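Local coordinates for prepilin (Salmonella typhi, PDB 3FHV), which is the type IVb pilin subunit PilS, here its soluble globular part, which probably builds the pilus and interacts with the human chloride channel CFTR during attachment, at residues N94-P97 with Q98-V102. Sequence-based numbering, arbitrary orientation.
Sequences NKVP and QSACV
Pro97 O accepts a hydrogen bond from Cys101 N at 2.9 Å; the N-H...O angle is 157° and the C=O...N angle 166°, the i to i+4 geometry of a first alpha-helical turn. Pro97 is therefore the N-cap of helix 98-111; proline has no side-chain acceptor, and Gln98 N is hydrogen-bonded instead to Asp141 OD1. The next bond of the helix follows from Gln98 O to Val102 N, 3.2 Å apart. Just before the cap, Lys95 and Val96 both face Asn148 in a G1 beta bulge where the chain turns a corner, two residues before the N-cap, at the end of strand 88-96 of the antiparallel pilin sheet. Val96 has CG1 anti to its N (chi1 -178°), and Val96 CG1 thereby reaches the helix, 3.5 Å from Cys101 N, beside the first backbone bond of the helix. The same CG1 of Val96 packs against Ala100 CB at 3.7 Å. The Pro97 ring meets Ala100 more loosely, Pro97 CD to Ala100 CB being 4.3 Å, and both side chains also touch Trp69. Cys101 SG continues into the disulfide with Cys138, which ties this first turn to the chain just beyond helix 131-137.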
ATOM      1  N   ASN A  94      -5.257 -12.570  15.017  1.00  7.64           N
ATOM      2  CA  ASN A  94      -5.316 -13.773  15.851  1.00  9.25           C
ATOM      3  C   ASN A  94      -4.389 -14.946  15.537  1.00  9.74           C
ATOM      4  O   ASN A  94      -3.903 -15.102  14.418  1.00  8.72           O
ATOM      5  CB  ASN A  94      -6.753 -14.300  15.842  1.00  9.36           C
ATOM      6  CG  ASN A  94      -7.744 -13.292  16.356  1.00 12.38           C
ATOM      7  OD1 ASN A  94      -7.844 -13.066  17.557  1.00  9.64           O
ATOM      8  ND2 ASN A  94      -8.483 -12.666  15.443  1.00 13.20           N
ATOM      9  N   LYS A  95      -4.190 -15.782  16.555  1.00  6.93           N
ATOM     10  CA  LYS A  95      -3.378 -16.984  16.462  1.00  9.23           C
ATOM     11  C   LYS A  95      -1.974 -16.731  15.935  1.00  8.22           C
ATOM     12  O   LYS A  95      -1.435 -17.513  15.149  1.00  9.31           O
ATOM     13  CB  LYS A  95      -4.097 -18.021  15.586  1.00 11.29           C
ATOM     14  CG  LYS A  95      -5.498 -18.376  16.100  1.00 14.33           C
ATOM     15  CD  LYS A  95      -6.083 -19.554  15.348  1.00 19.50           C
ATOM     16  CE  LYS A  95      -7.255 -20.169  16.094  1.00 22.34           C
ATOM     17  NZ  LYS A  95      -7.740 -21.408  15.409  1.00 25.44           N
ATOM     18  N   VAL A  96      -1.377 -15.635  16.377  1.00  6.94           N
ATOM     19  CA  VAL A  96      -0.028 -15.289  15.957  1.00  7.21           C
ATOM     20  C   VAL A  96       0.965 -16.135  16.743  1.00  7.14           C
ATOM     21  O   VAL A  96       0.880 -16.211  17.970  1.00  7.42           O
ATOM     22  CB  VAL A  96       0.267 -13.807  16.229  1.00  6.17           C
ATOM     23  CG1 VAL A  96       1.670 -13.458  15.747  1.00  7.98           C
ATOM     24  CG2 VAL A  96      -0.793 -12.942  15.567  1.00  5.68           C
ATOM     25  N   PRO A  97       1.913 -16.790  16.043  1.00  7.07           N
ATOM     26  CA  PRO A  97       2.936 -17.642  16.672  1.00  8.81           C
ATOM     27  C   PRO A  97       3.826 -16.806  17.579  1.00 10.61           C
ATOM     28  O   PRO A  97       3.928 -15.598  17.393  1.00 10.46           O
ATOM     29  CB  PRO A  97       3.694 -18.215  15.476  1.00  7.86           C
ATOM     30  CG  PRO A  97       2.646 -18.272  14.418  1.00 11.25           C
ATOM     31  CD  PRO A  97       1.929 -16.952  14.579  1.00  5.02           C
ATOM     32  N   GLN A  98       4.489 -17.453  18.533  1.00 10.14           N
ATOM     33  CA  GLN A  98       5.322 -16.754  19.511  1.00 13.15           C
ATOM     34  C   GLN A  98       6.394 -15.835  18.936  1.00 13.76           C
ATOM     35  O   GLN A  98       6.477 -14.663  19.312  1.00 12.00           O
ATOM     36  CB  GLN A  98       5.964 -17.770  20.466  1.00 13.54           C
ATOM     37  CG  GLN A  98       6.285 -17.212  21.855  1.00 16.30           C
ATOM     38  CD  GLN A  98       7.583 -16.426  21.916  1.00 18.68           C
ATOM     39  OE1 GLN A  98       7.842 -15.714  22.889  1.00 21.24           O
ATOM     40  NE2 GLN A  98       8.412 -16.566  20.892  1.00 19.37           N
ATOM     41  N   SER A  99       7.215 -16.365  18.034  1.00 13.85           N
ATOM     42  CA  SER A  99       8.280 -15.580  17.430  1.00 14.95           C
ATOM     43  C   SER A  99       7.746 -14.350  16.700  1.00 13.39           C
ATOM     44  O   SER A  99       8.269 -13.247  16.864  1.00 12.38           O
ATOM     45  CB  SER A  99       9.082 -16.445  16.457  1.00 16.32           C
ATOM     46  OG  SER A  99      10.081 -15.671  15.828  1.00 21.77           O
ATOM     47  N   ALA A 100       6.706 -14.550  15.897  1.00 12.92           N
ATOM     48  CA  ALA A 100       6.102 -13.463  15.137  1.00 14.00           C
ATOM     49  C   ALA A 100       5.491 -12.424  16.069  1.00 12.27           C
ATOM     50  O   ALA A 100       5.588 -11.230  15.820  1.00 11.37           O
ATOM     51  CB  ALA A 100       5.037 -14.010  14.196  1.00 14.43           C
ATOM     52  N   CYS A 101       4.850 -12.886  17.137  1.00 11.25           N
ATOM     53  CA  CYS A 101       4.237 -11.986  18.104  1.00 11.73           C
ATOM     54  C   CYS A 101       5.278 -11.019  18.669  1.00 11.14           C
ATOM     55  O   CYS A 101       5.010  -9.833  18.838  1.00 10.01           O
ATOM     56  CB  CYS A 101       3.607 -12.803  19.230  1.00 12.49           C
ATOM     57  SG  CYS A 101       2.951 -11.907  20.677  1.00 11.55           S
ATOM     58  N   VAL A 102       6.468 -11.528  18.962  1.00 10.74           N
ATOM     59  CA  VAL A 102       7.522 -10.679  19.502  1.00  9.52           C
ATOM     60  C   VAL A 102       8.028  -9.667  18.485  1.00  9.89           C
ATOM     61  O   VAL A 102       8.169  -8.483  18.791  1.00  7.60           O
ATOM     62  CB  VAL A 102       8.719 -11.512  19.993  1.00  9.24           C
ATOM     63  CG1 VAL A 102       9.846 -10.581  20.440  1.00 10.89           C
ATOM     64  CG2 VAL A 102       8.283 -12.411  21.148  1.00  9.97           C
TER